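Local coordinates for ferric uptake regulation protein (Helicobacter pylori, PDB 2XIG) that probably acts as a dimeric, metal-dependent repressor that uses ferrous iron as cofactor to bind the operators of the genes it silences, at residues S78-G86 with H99-I108; Q28-L36 with S63-L71. The protein carries 2 engineered substitutions. All coordinates share one frame; numbering follows the deposited sequence.

Contact 1 of 2, residues S78-G86 with H99-I108. Engineered in segment 78-86: S78 (natural residue Cys). With ZN (zinc ion), chain M; ZN (zinc ion), chain L.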
# COMPACT_ATOMS: atom_id res chain seq x y z
N SER C 78 -0.85 -16.21 20.35
CA SER C 78 -0.52 -16.23 18.93
C SER C 78 -0.77 -14.85 18.34
O SER C 78 -1.68 -14.15 18.78
CB SER C 78 -1.42 -17.22 18.18
OG SER C 78 -1.58 -18.42 18.92
N VAL C 79 0.03 -14.49 17.34
CA VAL C 79 -0.13 -13.21 16.63
C VAL C 79 -0.56 -13.42 15.17
O VAL C 79 -0.13 -14.36 14.50
CB VAL C 79 1.17 -12.35 16.69
CG1 VAL C 79 2.32 -13.03 15.96
CG2 VAL C 79 0.92 -10.95 16.13
N LEU C 80 -1.45 -12.55 14.70
CA LEU C 80 -1.90 -12.53 13.31
C LEU C 80 -1.48 -11.17 12.77
O LEU C 80 -1.84 -10.16 13.34
CB LEU C 80 -3.42 -12.65 13.25
CG LEU C 80 -4.15 -12.59 11.90
CD1 LEU C 80 -3.68 -13.69 10.96
CD2 LEU C 80 -5.66 -12.64 12.09
N GLU C 81 -0.69 -11.15 11.69
CA GLU C 81 -0.28 -9.87 11.11
C GLU C 81 -0.89 -9.67 9.72
O GLU C 81 -0.79 -10.55 8.87
CB GLU C 81 1.25 -9.79 11.00
CG GLU C 81 1.99 -10.34 12.20
CD GLU C 81 3.50 -10.29 12.03
OE1 GLU C 81 4.17 -11.28 12.40
OE2 GLU C 81 4.02 -9.27 11.52
N THR C 82 -1.52 -8.52 9.51
CA THR C 82 -1.82 -8.06 8.15
C THR C 82 -1.66 -6.54 8.07
O THR C 82 -1.76 -5.85 9.08
CB THR C 82 -3.24 -8.45 7.64
OG1 THR C 82 -4.23 -7.57 8.18
CG2 THR C 82 -3.57 -9.91 7.98
N SER C 83 -1.41 -6.04 6.87
CA SER C 83 -1.30 -4.60 6.69
C SER C 83 -2.60 -3.93 7.09
O SER C 83 -2.60 -2.87 7.71
CB SER C 83 -0.92 -4.25 5.24
OG SER C 83 -1.81 -4.84 4.31
N LYS C 84 -3.72 -4.56 6.76
CA LYS C 84 -5.03 -3.96 6.99
C LYS C 84 -5.41 -3.89 8.47
O LYS C 84 -5.92 -2.87 8.95
CB LYS C 84 -6.11 -4.68 6.18
CG LYS C 84 -7.40 -3.89 6.05
CD LYS C 84 -8.36 -4.17 7.20
CE LYS C 84 -9.04 -2.90 7.67
NZ LYS C 84 -9.51 -2.04 6.55
N SER C 85 -5.16 -4.98 9.19
CA SER C 85 -5.54 -5.09 10.60
C SER C 85 -4.37 -4.82 11.54
O SER C 85 -4.55 -4.71 12.75
CB SER C 85 -6.09 -6.49 10.88
OG SER C 85 -5.07 -7.47 10.72
N GLY C 86 -3.16 -4.74 11.00
CA GLY C 86 -1.97 -4.64 11.82
C GLY C 86 -1.77 -5.94 12.57
O GLY C 86 -2.23 -6.99 12.12
N HIS C 99 -7.30 -18.00 8.90
CA HIS C 99 -8.00 -16.73 9.05
C HIS C 99 -8.50 -16.11 7.77
O HIS C 99 -7.81 -16.08 6.76
CB HIS C 99 -7.09 -15.72 9.74
CG HIS C 99 -6.68 -16.12 11.12
ND1 HIS C 99 -5.51 -16.81 11.36
CD2 HIS C 99 -7.28 -15.96 12.32
CE1 HIS C 99 -5.40 -17.03 12.66
NE2 HIS C 99 -6.46 -16.52 13.26
N ILE C 100 -9.72 -15.59 7.86
CA ILE C 100 -10.30 -14.74 6.84
C ILE C 100 -10.28 -13.31 7.40
O ILE C 100 -10.63 -13.10 8.55
CB ILE C 100 -11.74 -15.18 6.54
CG1 ILE C 100 -11.73 -16.49 5.75
CG2 ILE C 100 -12.51 -14.11 5.78
CD1 ILE C 100 -13.00 -17.31 5.86
N ILE C 101 -9.86 -12.34 6.60
CA ILE C 101 -9.76 -10.96 7.06
C ILE C 101 -10.43 -10.04 6.05
O ILE C 101 -10.10 -10.09 4.87
CB ILE C 101 -8.29 -10.51 7.23
CG1 ILE C 101 -7.52 -11.48 8.14
CG2 ILE C 101 -8.21 -9.07 7.75
CD1 ILE C 101 -6.72 -12.50 7.37
N CYS C 102 -11.36 -9.21 6.50
CA CYS C 102 -12.06 -8.30 5.62
C CYS C 102 -11.20 -7.07 5.35
O CYS C 102 -10.77 -6.39 6.28
CB CYS C 102 -13.40 -7.86 6.21
SG CYS C 102 -14.24 -6.70 5.12
N LEU C 103 -10.95 -6.79 4.08
CA LEU C 103 -10.11 -5.65 3.68
C LEU C 103 -10.75 -4.30 3.97
O LEU C 103 -10.07 -3.28 3.98
CB LEU C 103 -9.79 -5.73 2.20
CG LEU C 103 -8.85 -6.87 1.82
CD1 LEU C 103 -9.02 -7.22 0.37
CD2 LEU C 103 -7.40 -6.49 2.14
N HIS C 104 -12.06 -4.29 4.19
CA HIS C 104 -12.76 -3.02 4.37
C HIS C 104 -12.93 -2.67 5.84
O HIS C 104 -12.62 -1.54 6.25
CB HIS C 104 -14.11 -3.02 3.65
CG HIS C 104 -14.80 -1.69 3.66
ND1 HIS C 104 -14.24 -0.56 3.10
CD2 HIS C 104 -15.99 -1.31 4.18
CE1 HIS C 104 -15.06 0.46 3.27
NE2 HIS C 104 -16.13 0.04 3.92
N CYS C 105 -13.39 -3.62 6.65
CA CYS C 105 -13.69 -3.35 8.05
C CYS C 105 -12.71 -4.00 9.03
O CYS C 105 -12.75 -3.73 10.22
CB CYS C 105 -15.13 -3.75 8.39
SG CYS C 105 -15.36 -5.55 8.61
N GLY C 106 -11.82 -4.85 8.52
CA GLY C 106 -10.78 -5.44 9.34
C GLY C 106 -11.22 -6.62 10.18
O GLY C 106 -10.43 -7.20 10.92
N LYS C 107 -12.50 -6.98 10.07
CA LYS C 107 -13.04 -8.12 10.80
C LYS C 107 -12.27 -9.40 10.49
O LYS C 107 -11.89 -9.64 9.35
CB LYS C 107 -14.51 -8.30 10.42
CG LYS C 107 -15.15 -9.59 10.86
CD LYS C 107 -16.52 -9.74 10.22
CE LYS C 107 -17.37 -8.52 10.50
NZ LYS C 107 -18.68 -8.58 9.80
N ILE C 108 -12.06 -10.24 11.51
CA ILE C 108 -11.36 -11.51 11.34
C ILE C 108 -12.32 -12.66 11.59
O ILE C 108 -13.03 -12.67 12.60
CB ILE C 108 -10.13 -11.63 12.27
CG1 ILE C 108 -9.08 -10.58 11.90
CG2 ILE C 108 -9.54 -13.04 12.20
CD1 ILE C 108 -8.13 -10.25 13.04
ZN ZN M . -16.10 -6.10 6.47
ZN ZN L . -7.08 -16.76 15.26
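L80 lays both its methyls over one face of the H99 imidazole. L80 CD2 sits 3.9 Å from the H99 ring centroid, 21° off the normal, a CH-pi contact, while L80 CD1 lies 3.6 Å from H99 ND1. With CG anti to the backbone N (chi1 177°), the fork opens toward the ring, and L80 CD2 also meets I108 CD1 tip to tip at 3.6 Å. L80 thus backs a metal ligand: H99 NE2 binds a zinc ion at 2.1 Å, in a site completed by H42, E90 and H97. Further on, T82 turns only its methyl across, CG2 to I101 CD1 at 4.1 Å; its OG1 stays in its own turn, hydrogen-bonded to S85 OG. K84 then reaches over the C102-G106 turn on a chain bent at chi2, chi3 and chi4. K84 NZ donates to L103 O at 2.9 Å, from well above the carbonyl plane, and more weakly to H104 O, so the ammonium grips the backbone of the CxxC loop. K84 CE packs 3.5 Å from G106 CA. Within that loop C102 and C105 bind a second zinc ion, whose site C142 and C145 complete. The contact sets the hairpin of strands 77-82 and 86-91 against strand 98-102 of the probable dimerization region, which runs between strands 108-111 and 130-141; F139 of the latter touches T82, and I132 of the second subunit packs on L103.

Contact 2 of 2, residues Q28-L36 with S63-L71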
# COMPACT_ATOMS: atom_id res chain seq x y z
N GLN C 28 -0.13 -7.55 36.12
CA GLN C 28 -0.40 -7.01 34.78
C GLN C 28 -0.19 -8.05 33.68
O GLN C 28 -0.98 -8.16 32.75
CB GLN C 28 0.44 -5.77 34.49
CG GLN C 28 0.27 -5.25 33.08
CD GLN C 28 1.04 -3.96 32.83
OE1 GLN C 28 1.26 -3.56 31.68
NE2 GLN C 28 1.45 -3.30 33.91
N ARG C 29 0.90 -8.80 33.78
CA ARG C 29 1.18 -9.83 32.79
C ARG C 29 0.08 -10.91 32.81
O ARG C 29 -0.34 -11.39 31.76
CB ARG C 29 2.55 -10.45 33.03
CG ARG C 29 2.91 -11.56 32.07
CD ARG C 29 4.22 -12.22 32.43
NE ARG C 29 5.37 -11.31 32.39
CZ ARG C 29 6.06 -10.92 33.45
NH1 ARG C 29 5.73 -11.34 34.67
NH2 ARG C 29 7.09 -10.10 33.31
N GLU C 30 -0.37 -11.28 34.00
CA GLU C 30 -1.48 -12.21 34.15
C GLU C 30 -2.77 -11.60 33.59
O GLU C 30 -3.59 -12.29 33.01
CB GLU C 30 -1.68 -12.61 35.63
CG GLU C 30 -0.47 -13.30 36.26
CD GLU C 30 -0.69 -13.70 37.72
OE1 GLU C 30 0.09 -14.55 38.21
OE2 GLU C 30 -1.62 -13.17 38.36
N GLU C 31 -2.93 -10.29 33.75
CA GLU C 31 -4.12 -9.62 33.24
C GLU C 31 -4.18 -9.64 31.70
O GLU C 31 -5.25 -9.82 31.12
CB GLU C 31 -4.21 -8.18 33.76
CG GLU C 31 -5.60 -7.57 33.61
CD GLU C 31 -6.69 -8.43 34.23
OE1 GLU C 31 -6.41 -9.09 35.25
OE2 GLU C 31 -7.82 -8.45 33.70
N VAL C 32 -3.03 -9.47 31.04
CA VAL C 32 -2.98 -9.57 29.58
C VAL C 32 -3.42 -10.96 29.10
O VAL C 32 -4.19 -11.11 28.15
CB VAL C 32 -1.56 -9.29 29.04
CG1 VAL C 32 -1.47 -9.66 27.56
CG2 VAL C 32 -1.19 -7.81 29.24
N VAL C 33 -2.92 -11.99 29.77
CA VAL C 33 -3.31 -13.35 29.41
C VAL C 33 -4.80 -13.52 29.62
O VAL C 33 -5.48 -14.07 28.76
CB VAL C 33 -2.54 -14.40 30.23
CG1 VAL C 33 -3.13 -15.80 29.98
CG2 VAL C 33 -1.07 -14.37 29.88
N SER C 34 -5.31 -13.02 30.74
CA SER C 34 -6.72 -13.20 31.08
C SER C 34 -7.63 -12.44 30.12
O SER C 34 -8.67 -12.96 29.70
CB SER C 34 -6.99 -12.79 32.53
OG SER C 34 -6.21 -13.57 33.42
N VAL C 35 -7.26 -11.21 29.76
CA VAL C 35 -8.02 -10.47 28.76
C VAL C 35 -8.15 -11.27 27.46
O VAL C 35 -9.24 -11.41 26.91
CB VAL C 35 -7.43 -9.07 28.48
CG1 VAL C 35 -8.02 -8.48 27.21
CG2 VAL C 35 -7.67 -8.14 29.67
N LEU C 36 -7.03 -11.82 26.98
CA LEU C 36 -7.05 -12.57 25.74
C LEU C 36 -7.83 -13.87 25.86
O LEU C 36 -8.59 -14.23 24.96
CB LEU C 36 -5.62 -12.86 25.25
CG LEU C 36 -4.89 -11.63 24.69
CD1 LEU C 36 -3.40 -11.91 24.48
CD2 LEU C 36 -5.54 -11.17 23.40
N SER C 63 4.60 -1.04 28.09
CA SER C 63 4.67 -2.19 29.00
C SER C 63 3.87 -3.36 28.43
O SER C 63 4.27 -4.52 28.56
CB SER C 63 4.24 -1.82 30.43
OG SER C 63 2.84 -1.64 30.54
N VAL C 64 2.75 -3.05 27.78
CA VAL C 64 1.93 -4.09 27.16
C VAL C 64 2.64 -4.77 25.99
O VAL C 64 2.60 -6.00 25.87
CB VAL C 64 0.54 -3.56 26.75
CG1 VAL C 64 -0.20 -4.61 25.93
CG2 VAL C 64 -0.25 -3.18 28.00
N TYR C 65 3.32 -3.98 25.16
CA TYR C 65 4.11 -4.55 24.07
C TYR C 65 5.16 -5.51 24.60
O TYR C 65 5.31 -6.62 24.08
CB TYR C 65 4.78 -3.46 23.22
CG TYR C 65 3.96 -3.05 22.02
CD1 TYR C 65 4.18 -3.61 20.77
CD2 TYR C 65 2.92 -2.13 22.15
CE1 TYR C 65 3.41 -3.24 19.67
CE2 TYR C 65 2.15 -1.77 21.08
CZ TYR C 65 2.40 -2.32 19.84
OH TYR C 65 1.63 -1.93 18.77
N ARG C 66 5.91 -5.08 25.61
CA ARG C 66 6.93 -5.92 26.21
C ARG C 66 6.35 -7.25 26.70
O ARG C 66 6.91 -8.32 26.44
CB ARG C 66 7.61 -5.18 27.37
CG ARG C 66 8.68 -5.99 28.08
CD ARG C 66 9.33 -5.18 29.20
NE ARG C 66 9.62 -3.83 28.74
CZ ARG C 66 9.09 -2.72 29.25
NH1 ARG C 66 8.26 -2.79 30.28
NH2 ARG C 66 9.41 -1.55 28.73
N ILE C 67 5.23 -7.18 27.41
CA ILE C 67 4.50 -8.37 27.85
C ILE C 67 4.08 -9.25 26.68
O ILE C 67 4.25 -10.48 26.72
CB ILE C 67 3.27 -7.98 28.69
CG1 ILE C 67 3.70 -7.48 30.07
CG2 ILE C 67 2.29 -9.16 28.80
CD1 ILE C 67 2.57 -6.89 30.88
N LEU C 68 3.51 -8.64 25.64
CA LEU C 68 3.05 -9.37 24.46
C LEU C 68 4.20 -10.09 23.78
O LEU C 68 4.06 -11.24 23.35
CB LEU C 68 2.35 -8.42 23.47
CG LEU C 68 0.96 -7.94 23.90
CD1 LEU C 68 0.40 -6.88 22.95
CD2 LEU C 68 -0.01 -9.11 24.01
N ASN C 69 5.34 -9.43 23.68
CA ASN C 69 6.51 -10.05 23.06
C ASN C 69 6.98 -11.30 23.81
O ASN C 69 7.32 -12.30 23.19
CB ASN C 69 7.66 -9.05 22.91
CG ASN C 69 7.37 -7.99 21.85
OD1 ASN C 69 6.72 -8.27 20.84
ND2 ASN C 69 7.87 -6.78 22.07
N PHE C 70 7.00 -11.22 25.13
CA PHE C 70 7.36 -12.39 25.94
C PHE C 70 6.36 -13.53 25.79
O PHE C 70 6.73 -14.68 25.51
CB PHE C 70 7.45 -12.02 27.42
CG PHE C 70 7.70 -13.21 28.32
CD1 PHE C 70 6.64 -13.88 28.91
CD2 PHE C 70 8.99 -13.68 28.53
CE1 PHE C 70 6.87 -14.99 29.72
CE2 PHE C 70 9.22 -14.78 29.34
CZ PHE C 70 8.16 -15.43 29.94
N LEU C 71 5.09 -13.21 26.00
CA LEU C 71 4.03 -14.20 25.92
C LEU C 71 4.02 -14.88 24.57
O LEU C 71 3.75 -16.08 24.48
CB LEU C 71 2.67 -13.56 26.19
CG LEU C 71 2.41 -13.06 27.61
CD1 LEU C 71 1.05 -12.38 27.64
CD2 LEU C 71 2.49 -14.23 28.64
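I67 lies at the middle of this helix pair, its CD1 branch set 3.6 Å from Q28 CG and its CG2 3.8 Å from V32 CG2. The two branches diverge because CG2 stands anti to the backbone N while CG1, with chi1 at -73°, lies beside it, sending CD1 toward Q28 and the CA of R29. Toward the C-terminal ends of both segments the packing is aliphatic and tight. V32 CG1 wedges between two leucines, 3.7 Å from L71 CD1 and 3.9 Å from L68 CD2, its side chain lying nearly at right angles to that of L68. L71 CD1 is shared, for V33 CG2 also meets it at 3.7 Å. L36 closes this end more loosely, with CD1 4.4 Å from L68 CD2.

Two looser, partly exposed places flank I67. At one, Q28, fully extended from its backbone (chi1 176°), brings OE1 to 2.7 Å from S63 OG; S60 O is also a partner of that hydroxyl, so which acceptor takes its proton is unsettled. At the other, R29 lends its CG to I67 but carries its guanidinium past the interface: NH1 bonds to K24 O, and the F70 ring offers at most a weak, long cation-pi attraction.

The helix segments cross at -70°, their axes 10.1 Å apart, in what is, by analogy with other Fur proteins, the winged-helix DNA-binding domain. Helix 45-52 touches V32, L36 and V64, helix 7-20 lies against R29 and F70, and I77 of strand 77-82 meets L36, L68 and L71.

Overall arrangement
From the N terminus, helix 7-20 leads into helix 27-38, the first half of contact 2. The chain then passes through helix 45-52 and returns with helix 61-73, so contact 2 closes a helical loop before contact 1 opens. Strand 77-82 follows directly, and contact 1 closes a shorter loop, the hairpin and its link to strand 98-102. The two loops run in series, neither nested nor crossed, with centres 20 Å apart. Contact 2 joins helices 27-38 and 61-73 in what is probably the DNA-binding part; contact 1 ties its wing to the probable dimerization part. H42, between the halves of contact 2, joins H99 of contact 1 at one zinc ion, linking both loops.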